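Local coordinates for glycine betaine/carnitine/choline ABC transporter (Staphylococcus aureus subsp. aureus Mu50, PDB 3O66), which probably serves as the extracellular substrate-binding component of an ABC importer for glycine betaine, carnitine or choline, capturing the solute for delivery to the membrane permease, at residues S140-S149 with F168-I178; I178-N186 with L194-Y205. All blocks are in the same frame, centred on the assembly; numbering follows the deposited sequence.

Contact 1 (S140-S149 with F168-I178); sequences SKDLRLGMDS and FDFGTVRPMQI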
loop_
_atom_site.group_PDB
_atom_site.type_symbol
_atom_site.label_atom_id
_atom_site.label_comp_id
_atom_site.label_asym_id
_atom_site.label_seq_id
_atom_site.Cartn_x
_atom_site.Cartn_y
_atom_site.Cartn_z
ATOM N N SER A 140 -14.503 6.981 22.912
ATOM C CA SER A 140 -13.041 7.125 22.851
ATOM C C SER A 140 -12.421 7.477 24.217
ATOM O O SER A 140 -11.310 7.045 24.527
ATOM C CB SER A 140 -12.652 8.111 21.735
ATOM O OG SER A 140 -13.113 9.428 22.026
ATOM N N LYS A 141 -13.184 8.185 25.052
ATOM C CA LYS A 141 -12.738 8.624 26.378
ATOM C C LYS A 141 -12.387 7.456 27.286
ATOM O O LYS A 141 -11.611 7.606 28.215
ATOM C CB LYS A 141 -13.794 9.497 27.060
ATOM C CG LYS A 141 -15.134 8.789 27.259
ATOM C CD LYS A 141 -16.205 9.719 27.797
ATOM C CE LYS A 141 -17.596 9.145 27.504
ATOM N NZ LYS A 141 -18.656 9.950 28.205
ATOM N N ASP A 142 -12.967 6.299 27.006
ATOM C CA ASP A 142 -12.745 5.110 27.816
ATOM C C ASP A 142 -11.832 4.099 27.115
ATOM O O ASP A 142 -11.648 2.980 27.601
ATOM C CB ASP A 142 -14.105 4.469 28.165
ATOM C CG ASP A 142 -15.011 5.412 28.949
ATOM O OD1 ASP A 142 -14.514 6.101 29.877
ATOM O OD2 ASP A 142 -16.226 5.463 28.638
ATOM N N LEU A 143 -11.247 4.489 25.987
ATOM C CA LEU A 143 -10.465 3.540 25.164
ATOM C C LEU A 143 -8.951 3.834 25.173
ATOM O O LEU A 143 -8.548 4.970 25.367
ATOM C CB LEU A 143 -10.990 3.525 23.722
ATOM C CG LEU A 143 -12.432 3.004 23.534
ATOM C CD1 LEU A 143 -12.898 3.077 22.068
ATOM C CD2 LEU A 143 -12.596 1.581 24.075
ATOM N N ARG A 144 -8.140 2.798 24.955
ATOM C CA ARG A 144 -6.686 2.905 24.834
ATOM C C ARG A 144 -6.299 2.872 23.337
ATOM O O ARG A 144 -6.609 1.887 22.634
ATOM C CB ARG A 144 -6.004 1.729 25.578
ATOM C CG ARG A 144 -6.331 1.653 27.081
ATOM C CD ARG A 144 -6.030 0.254 27.656
ATOM N NE ARG A 144 -6.904 -0.742 27.041
ATOM C CZ ARG A 144 -6.748 -2.062 27.164
ATOM N NH1 ARG A 144 -5.761 -2.557 27.895
ATOM N NH2 ARG A 144 -7.589 -2.893 26.552
ATOM N N LEU A 145 -5.678 3.960 22.863
ATOM C CA LEU A 145 -5.096 4.058 21.505
ATOM C C LEU A 145 -3.569 3.801 21.470
ATOM O O LEU A 145 -2.830 4.380 22.260
ATOM C CB LEU A 145 -5.363 5.435 20.885
ATOM C CG LEU A 145 -4.814 5.733 19.478
ATOM C CD1 LEU A 145 -5.428 4.810 18.402
ATOM C CD2 LEU A 145 -5.066 7.205 19.119
ATOM N N GLY A 146 -3.128 2.949 20.549
ATOM C CA GLY A 146 -1.689 2.777 20.229
ATOM C C GLY A 146 -1.439 3.348 18.840
ATOM O O GLY A 146 -2.234 3.101 17.921
HETATM N N MSE A 147 -0.358 4.118 18.683
HETATM C CA MSE A 147 0.025 4.654 17.365
HETATM C C MSE A 147 1.548 4.659 17.226
HETATM O O MSE A 147 2.251 4.595 18.234
HETATM C CB MSE A 147 -0.517 6.092 17.194
HETATM C CG MSE A 147 0.175 7.096 18.064
HETATM SE SE MSE A 147 -0.564 7.023 19.855
HETATM C CE MSE A 147 -1.629 8.673 19.678
ATOM N N ASP A 148 2.055 4.756 15.999
ATOM C CA ASP A 148 3.489 4.965 15.784
ATOM C C ASP A 148 3.969 6.189 16.570
ATOM O O ASP A 148 3.302 7.221 16.569
ATOM C CB ASP A 148 3.812 5.214 14.310
ATOM C CG ASP A 148 5.307 5.319 14.068
ATOM O OD1 ASP A 148 6.002 4.278 14.070
ATOM O OD2 ASP A 148 5.805 6.442 13.935
ATOM N N SER A 149 5.132 6.086 17.218
ATOM C CA SER A 149 5.710 7.258 17.900
ATOM C C SER A 149 5.893 8.514 16.995
ATOM O O SER A 149 5.714 9.642 17.449
ATOM C CB SER A 149 6.993 6.904 18.682
ATOM O OG SER A 149 7.829 5.973 18.010
ATOM N N PHE A 168 -12.776 14.348 18.896
ATOM C CA PHE A 168 -12.716 13.533 20.111
ATOM C C PHE A 168 -11.280 13.100 20.448
ATOM O O PHE A 168 -10.364 13.257 19.631
ATOM C CB PHE A 168 -13.672 12.331 20.028
ATOM C CG PHE A 168 -13.370 11.368 18.904
ATOM C CD1 PHE A 168 -12.401 10.373 19.061
ATOM C CD2 PHE A 168 -14.077 11.433 17.707
ATOM C CE1 PHE A 168 -12.124 9.476 18.030
ATOM C CE2 PHE A 168 -13.813 10.520 16.660
ATOM C CZ PHE A 168 -12.828 9.560 16.816
ATOM N N ASP A 169 -11.081 12.599 21.665
ATOM C CA ASP A 169 -9.769 12.096 22.032
ATOM C C ASP A 169 -9.843 10.829 22.868
ATOM O O ASP A 169 -10.928 10.376 23.245
ATOM C CB ASP A 169 -8.856 13.202 22.615
ATOM C CG ASP A 169 -9.078 13.476 24.092
ATOM O OD1 ASP A 169 -10.151 13.152 24.641
ATOM O OD2 ASP A 169 -8.141 14.052 24.714
ATOM N N PHE A 170 -8.695 10.232 23.107
ATOM C CA PHE A 170 -8.671 8.939 23.726
ATOM C C PHE A 170 -8.349 9.010 25.199
ATOM O O PHE A 170 -7.651 9.920 25.652
ATOM C CB PHE A 170 -7.714 8.032 22.967
ATOM C CG PHE A 170 -8.270 7.556 21.661
ATOM C CD1 PHE A 170 -9.014 6.372 21.600
ATOM C CD2 PHE A 170 -8.099 8.305 20.504
ATOM C CE1 PHE A 170 -9.546 5.938 20.400
ATOM C CE2 PHE A 170 -8.631 7.878 19.304
ATOM C CZ PHE A 170 -9.347 6.700 19.248
ATOM N N GLY A 171 -8.858 8.037 25.953
ATOM C CA GLY A 171 -8.643 7.996 27.403
ATOM C C GLY A 171 -7.177 7.820 27.733
ATOM O O GLY A 171 -6.670 8.445 28.662
ATOM N N THR A 172 -6.523 6.953 26.963
ATOM C CA THR A 172 -5.090 6.686 27.055
ATOM C C THR A 172 -4.517 6.674 25.640
ATOM O O THR A 172 -5.148 6.155 24.721
ATOM C CB THR A 172 -4.833 5.302 27.703
ATOM O OG1 THR A 172 -5.513 5.255 28.967
ATOM C CG2 THR A 172 -3.299 5.031 27.911
ATOM N N VAL A 173 -3.330 7.263 25.463
ATOM C CA VAL A 173 -2.563 7.104 24.211
ATOM C C VAL A 173 -1.197 6.473 24.497
ATOM O O VAL A 173 -0.568 6.752 25.507
ATOM C CB VAL A 173 -2.393 8.433 23.378
ATOM C CG1 VAL A 173 -3.735 8.951 22.892
ATOM C CG2 VAL A 173 -1.686 9.464 24.161
ATOM N N ARG A 174 -0.756 5.617 23.589
ATOM C CA ARG A 174 0.492 4.903 23.753
ATOM C C ARG A 174 1.297 5.008 22.441
ATOM O O ARG A 174 1.077 4.230 21.512
ATOM C CB ARG A 174 0.201 3.435 24.120
ATOM C CG ARG A 174 1.454 2.636 24.343
ATOM C CD ARG A 174 1.151 1.197 24.767
ATOM N NE ARG A 174 2.358 0.389 24.610
ATOM C CZ ARG A 174 2.358 -0.933 24.493
ATOM N NH1 ARG A 174 1.210 -1.621 24.548
ATOM N NH2 ARG A 174 3.508 -1.571 24.324
ATOM N N PRO A 175 2.226 5.974 22.354
ATOM C CA PRO A 175 3.092 6.037 21.142
ATOM C C PRO A 175 4.141 4.933 21.191
ATOM O O PRO A 175 4.798 4.776 22.212
ATOM C CB PRO A 175 3.746 7.428 21.223
ATOM C CG PRO A 175 2.974 8.181 22.316
ATOM C CD PRO A 175 2.442 7.115 23.257
HETATM N N MSE A 176 4.277 4.162 20.112
HETATM C CA MSE A 176 5.076 2.925 20.134
HETATM C C MSE A 176 5.532 2.547 18.728
HETATM O O MSE A 176 5.244 3.258 17.789
HETATM C CB MSE A 176 4.255 1.767 20.731
HETATM C CG MSE A 176 2.884 1.572 20.001
HETATM SE SE MSE A 176 1.695 0.401 20.964
HETATM C CE MSE A 176 2.518 -1.298 20.555
ATOM N N GLN A 177 6.236 1.426 18.591
ATOM C CA GLN A 177 6.606 0.905 17.270
ATOM C C GLN A 177 5.374 0.412 16.530
ATOM O O GLN A 177 4.652 -0.456 17.028
ATOM C CB GLN A 177 7.554 -0.283 17.403
ATOM C CG GLN A 177 8.973 0.044 17.731
ATOM C CD GLN A 177 9.915 -1.048 17.240
ATOM O OE1 GLN A 177 9.846 -2.204 17.694
ATOM N NE2 GLN A 177 10.789 -0.692 16.292
ATOM N N ILE A 178 5.160 0.945 15.331
ATOM C CA ILE A 178 3.987 0.626 14.528
ATOM C C ILE A 178 3.879 -0.898 14.317
ATOM O O ILE A 178 2.784 -1.470 14.372
ATOM C CB ILE A 178 4.020 1.443 13.182
ATOM C CG1 ILE A 178 2.789 1.186 12.324
ATOM C CG2 ILE A 178 5.246 1.091 12.381
ATOM C CD1 ILE A 178 1.551 1.350 13.000
HETATM O O HOH W 1 -8.392 4.658 28.545
#
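Strands 144-148 and 172-176 run parallel at the border of a five-stranded mixed sheet, and backbone bonds link L145 to T172 and R174, then M147 to R174 and M176. The ladder alternates as parallel pairing demands: L145 N gives to T172 O (2.9 Å) and L145 O takes R174 N (2.8 Å). At the far end S149 N still reaches M176 O. Ahead of the strands, S140 O accepts G171 N and L143 N from opposite faces of its plane, tying the turn at 140-143 to the incoming chain. S140 OG sits between its backbone N and carbonyl carbon (chi1 65°), from where it donates to D169 O at 2.7 Å, above that carbonyl's plane. The F170 ring is sandwiched between S140 and L145: S140 CB lies over one face, 4.2 Å from the ring centroid, and L145 CB over the other at 3.9 Å, both CH-pi contacts. L145 CD2 adds a touch on F170 CD2 at 3.5 Å. Further along the same side, M147 bends at chi2 and chi3 and lays its CE against V173 CB (3.8 Å). Helix 159-166 reaches this side, with Y159 against both M147 and V173. A parallel pair joined through an intervening helix is the beta-alpha-beta crossover, a building block of the alpha/beta lobes of periplasmic-binding-protein folds.

Contact 2 (I178-N186 with L194-Y205); sequences IGLVYDALN and LGYSTDGRIAAY. With ACT (acetate ion), chain D.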
loop_
_atom_site.group_PDB
_atom_site.type_symbol
_atom_site.label_atom_id
_atom_site.label_comp_id
_atom_site.label_asym_id
_atom_site.label_seq_id
_atom_site.Cartn_x
_atom_site.Cartn_y
_atom_site.Cartn_z
ATOM N N ILE A 178 5.160 0.945 15.331
ATOM C CA ILE A 178 3.987 0.626 14.528
ATOM C C ILE A 178 3.879 -0.898 14.317
ATOM O O ILE A 178 2.784 -1.470 14.372
ATOM C CB ILE A 178 4.020 1.443 13.182
ATOM C CG1 ILE A 178 2.789 1.186 12.324
ATOM C CG2 ILE A 178 5.246 1.091 12.381
ATOM C CD1 ILE A 178 1.551 1.350 13.000
ATOM N N GLY A 179 5.019 -1.544 14.128
ATOM C CA GLY A 179 5.095 -3.002 13.929
ATOM C C GLY A 179 4.452 -3.824 15.041
ATOM O O GLY A 179 4.002 -4.945 14.800
ATOM N N LEU A 180 4.395 -3.249 16.239
ATOM C CA LEU A 180 3.872 -3.914 17.432
ATOM C C LEU A 180 2.394 -3.633 17.802
ATOM O O LEU A 180 1.871 -4.272 18.728
ATOM C CB LEU A 180 4.771 -3.623 18.636
ATOM C CG LEU A 180 6.228 -4.087 18.528
ATOM C CD1 LEU A 180 6.937 -3.950 19.892
ATOM C CD2 LEU A 180 6.280 -5.523 18.032
ATOM N N VAL A 181 1.719 -2.724 17.085
ATOM C CA VAL A 181 0.331 -2.356 17.414
ATOM C C VAL A 181 -0.670 -3.488 17.155
ATOM O O VAL A 181 -1.676 -3.588 17.873
ATOM C CB VAL A 181 -0.148 -1.005 16.730
ATOM C CG1 VAL A 181 0.807 0.129 17.069
ATOM C CG2 VAL A 181 -0.366 -1.163 15.210
ATOM N N TYR A 182 -0.380 -4.360 16.173
ATOM C CA TYR A 182 -1.298 -5.458 15.806
ATOM C C TYR A 182 -1.403 -6.477 16.921
ATOM O O TYR A 182 -2.517 -6.841 17.317
ATOM C CB TYR A 182 -0.918 -6.126 14.477
ATOM C CG TYR A 182 -0.573 -5.079 13.456
ATOM C CD1 TYR A 182 -1.585 -4.350 12.798
ATOM C CD2 TYR A 182 0.769 -4.764 13.208
ATOM C CE1 TYR A 182 -1.267 -3.354 11.889
ATOM C CE2 TYR A 182 1.106 -3.775 12.292
ATOM C CZ TYR A 182 0.105 -3.071 11.643
ATOM O OH TYR A 182 0.525 -2.084 10.766
ATOM N N ASP A 183 -0.263 -6.904 17.446
ATOM C CA ASP A 183 -0.260 -7.841 18.565
ATOM C C ASP A 183 -0.765 -7.199 19.866
ATOM O O ASP A 183 -1.437 -7.855 20.662
ATOM C CB ASP A 183 1.129 -8.448 18.735
ATOM C CG ASP A 183 1.500 -9.362 17.587
ATOM O OD1 ASP A 183 0.683 -10.223 17.215
ATOM O OD2 ASP A 183 2.605 -9.217 17.038
ATOM N N ALA A 184 -0.467 -5.914 20.071
ATOM C CA ALA A 184 -0.966 -5.197 21.252
ATOM C C ALA A 184 -2.508 -5.103 21.224
ATOM O O ALA A 184 -3.197 -5.210 22.252
ATOM C CB ALA A 184 -0.314 -3.803 21.328
ATOM N N LEU A 185 -3.062 -4.949 20.040
ATOM C CA LEU A 185 -4.525 -4.997 19.870
ATOM C C LEU A 185 -5.058 -6.432 20.077
ATOM O O LEU A 185 -6.051 -6.653 20.789
ATOM C CB LEU A 185 -4.874 -4.451 18.488
ATOM C CG LEU A 185 -6.210 -3.858 18.092
ATOM C CD1 LEU A 185 -6.720 -2.775 19.062
ATOM C CD2 LEU A 185 -6.104 -3.340 16.631
ATOM N N ASN A 186 -4.370 -7.409 19.492
ATOM C CA ASN A 186 -4.786 -8.800 19.571
ATOM C C ASN A 186 -4.796 -9.306 21.010
ATOM O O ASN A 186 -5.673 -10.101 21.393
ATOM C CB ASN A 186 -3.864 -9.660 18.719
ATOM C CG ASN A 186 -4.427 -11.047 18.455
ATOM O OD1 ASN A 186 -5.601 -11.206 18.145
ATOM N ND2 ASN A 186 -3.570 -12.050 18.525
ATOM N N LEU A 194 -3.629 2.719 15.470
ATOM C CA LEU A 194 -3.426 3.326 14.160
ATOM C C LEU A 194 -2.335 2.505 13.462
ATOM O O LEU A 194 -1.138 2.634 13.772
ATOM C CB LEU A 194 -2.995 4.779 14.315
ATOM C CG LEU A 194 -2.863 5.539 12.978
ATOM C CD1 LEU A 194 -4.229 5.665 12.220
ATOM C CD2 LEU A 194 -2.288 6.875 13.303
ATOM N N GLY A 195 -2.736 1.651 12.538
ATOM C CA GLY A 195 -1.819 0.640 11.922
ATOM C C GLY A 195 -1.752 0.905 10.438
ATOM O O GLY A 195 -2.322 1.878 9.976
ATOM N N TYR A 196 -1.034 0.082 9.683
ATOM C CA TYR A 196 -1.092 0.166 8.230
ATOM C C TYR A 196 -2.203 -0.747 7.717
ATOM O O TYR A 196 -2.350 -1.887 8.195
ATOM C CB TYR A 196 0.233 -0.293 7.636
ATOM C CG TYR A 196 1.303 0.757 7.634
ATOM C CD1 TYR A 196 1.202 1.882 6.792
ATOM C CD2 TYR A 196 2.427 0.638 8.447
ATOM C CE1 TYR A 196 2.202 2.859 6.768
ATOM C CE2 TYR A 196 3.434 1.600 8.423
ATOM C CZ TYR A 196 3.311 2.705 7.600
ATOM O OH TYR A 196 4.310 3.648 7.590
ATOM N N SER A 197 -2.952 -0.269 6.738
ATOM C CA SER A 197 -4.199 -0.938 6.314
ATOM C C SER A 197 -4.015 -2.243 5.541
ATOM O O SER A 197 -5.007 -2.923 5.268
ATOM C CB SER A 197 -5.028 0.035 5.480
ATOM O OG SER A 197 -4.291 0.364 4.308
ATOM N N THR A 198 -2.779 -2.611 5.174
ATOM C CA THR A 198 -2.589 -3.887 4.473
ATOM C C THR A 198 -1.776 -4.914 5.263
ATOM O O THR A 198 -1.400 -5.971 4.721
ATOM C CB THR A 198 -1.913 -3.736 3.087
ATOM O OG1 THR A 198 -0.635 -3.106 3.253
ATOM C CG2 THR A 198 -2.781 -2.979 2.105
ATOM N N ASP A 199 -1.481 -4.609 6.532
ATOM C CA ASP A 199 -0.646 -5.521 7.317
ATOM C C ASP A 199 -1.276 -6.914 7.379
ATOM O O ASP A 199 -2.476 -7.054 7.638
ATOM C CB ASP A 199 -0.345 -4.962 8.734
ATOM C CG ASP A 199 0.743 -5.736 9.416
ATOM O OD1 ASP A 199 1.918 -5.303 9.343
ATOM O OD2 ASP A 199 0.438 -6.824 9.979
ATOM N N GLY A 200 -0.485 -7.943 7.108
ATOM C CA GLY A 200 -0.978 -9.318 7.168
ATOM C C GLY A 200 -1.644 -9.717 8.483
ATOM O O GLY A 200 -2.458 -10.643 8.539
ATOM N N ARG A 201 -1.281 -9.060 9.566
ATOM C CA ARG A 201 -1.870 -9.431 10.847
ATOM C C ARG A 201 -3.335 -9.034 10.915
ATOM O O ARG A 201 -4.098 -9.564 11.740
ATOM C CB ARG A 201 -1.032 -8.915 12.027
ATOM C CG ARG A 201 0.266 -9.733 12.183
ATOM C CD ARG A 201 1.314 -8.998 12.994
ATOM N NE ARG A 201 1.851 -7.838 12.263
ATOM C CZ ARG A 201 3.075 -7.357 12.471
ATOM N NH1 ARG A 201 3.518 -6.310 11.791
ATOM N NH2 ARG A 201 3.856 -7.936 13.384
ATOM N N ILE A 202 -3.745 -8.126 10.036
ATOM C CA ILE A 202 -5.170 -7.801 9.950
ATOM C C ILE A 202 -5.929 -9.061 9.509
ATOM O O ILE A 202 -7.010 -9.352 10.020
ATOM C CB ILE A 202 -5.434 -6.639 8.968
ATOM C CG1 ILE A 202 -4.848 -5.323 9.529
ATOM C CG2 ILE A 202 -6.915 -6.504 8.723
ATOM C CD1 ILE A 202 -4.711 -4.211 8.488
ATOM N N ALA A 203 -5.338 -9.814 8.579
ATOM C CA ALA A 203 -5.894 -11.115 8.159
ATOM C C ALA A 203 -5.644 -12.182 9.235
ATOM O O ALA A 203 -6.515 -13.008 9.530
ATOM C CB ALA A 203 -5.303 -11.568 6.766
ATOM N N ALA A 204 -4.468 -12.184 9.843
ATOM C CA ALA A 204 -4.180 -13.253 10.794
ATOM C C ALA A 204 -5.076 -13.186 12.031
ATOM O O ALA A 204 -5.460 -14.238 12.578
ATOM C CB ALA A 204 -2.713 -13.245 11.197
ATOM N N TYR A 205 -5.413 -11.962 12.453
ATOM C CA TYR A 205 -6.141 -11.736 13.701
ATOM C C TYR A 205 -7.563 -11.266 13.470
ATOM O O TYR A 205 -8.270 -10.920 14.431
ATOM C CB TYR A 205 -5.420 -10.709 14.573
ATOM C CG TYR A 205 -3.987 -11.043 14.867
ATOM C CD1 TYR A 205 -3.526 -12.365 14.822
ATOM C CD2 TYR A 205 -3.099 -10.049 15.247
ATOM C CE1 TYR A 205 -2.212 -12.675 15.096
ATOM C CE2 TYR A 205 -1.772 -10.348 15.536
ATOM C CZ TYR A 205 -1.341 -11.662 15.459
ATOM O OH TYR A 205 -0.040 -11.972 15.738
HETATM C C ACT D . 1.745 -3.228 5.581
HETATM O O ACT D . 0.807 -2.440 5.256
HETATM O OXT ACT D . 2.000 -4.200 4.805
HETATM C CH3 ACT D . 2.538 -3.009 6.841
HETATM O O HOH W 2 2.898 -2.570 9.698
HETATM O O HOH W 3 3.589 -10.729 15.066
#
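Y182 projects from helix 181-186 into the turn that follows strand 194-196, and its hydroxyl accepts Y196 N at 2.9 Å in a nearly straight bond (171°), the donor lying in the plane of the ring. This is the tight part, with the buried tyrosine held on both faces. The D199 carboxylate stacks on one face of the Y182 ring, the planes 14° apart, while V181 CG2 rests over the centre of the opposite face. The R201 guanidinium, roughly parallel to the ring, brings NE to 3.4 Å from Y182 CD2. Side-on, R201 grips D199 through NE to OD2 (2.9 Å) and NH1 to OD1, a salt bridge that holds the carboxylate flat against the tyrosine. D199, at the N-cap of helix 200-204, also takes R201 N on OD2, from the face opposite to that used by NE. The strand, type I turn and capped helix belong to the alpha/beta lobe of a substrate-binding protein. Beside the turn lies an acetate, probably from the crystallisation liquor, its O 2.6 Å from T198 OG1; that hydroxyl's proton is not settled, since E20 OE1 also pairs with it. Water 2 joins Y182 OH to D199 OD1. Toward the partly exposed rim, N186, with CG anti to its backbone N, spreads its amide over the Y205 ring, the planes only 2° apart. D183 and R201 do not meet directly there: water 3 gives to D183 OD2 and accepts from R201 NH2.

Overall arrangement
Contacts 1 and 2 follow one another along the chain, meet at I178 and have centres about 14 Å apart. Both build on one sheet: strand 144-148 lies between 172-176 and 192-196, and G146 O is 2.8 Å from L194 N, probably a hydrogen bond. On one side M176 CE packs 3.8 Å from V181 N and 3.9 Å from A184 CB; on the other M147 CB meets L194 CB at 4.0 Å. Contact 1 lies farther out, its centre about 23 Å from the chain centre against about 14 Å for contact 2. At contact 2, the Y196 side chain lies about 4 Å from a triethylene glycol, probably from the crystallisation liquor like the acetate; such molecules often mark pockets.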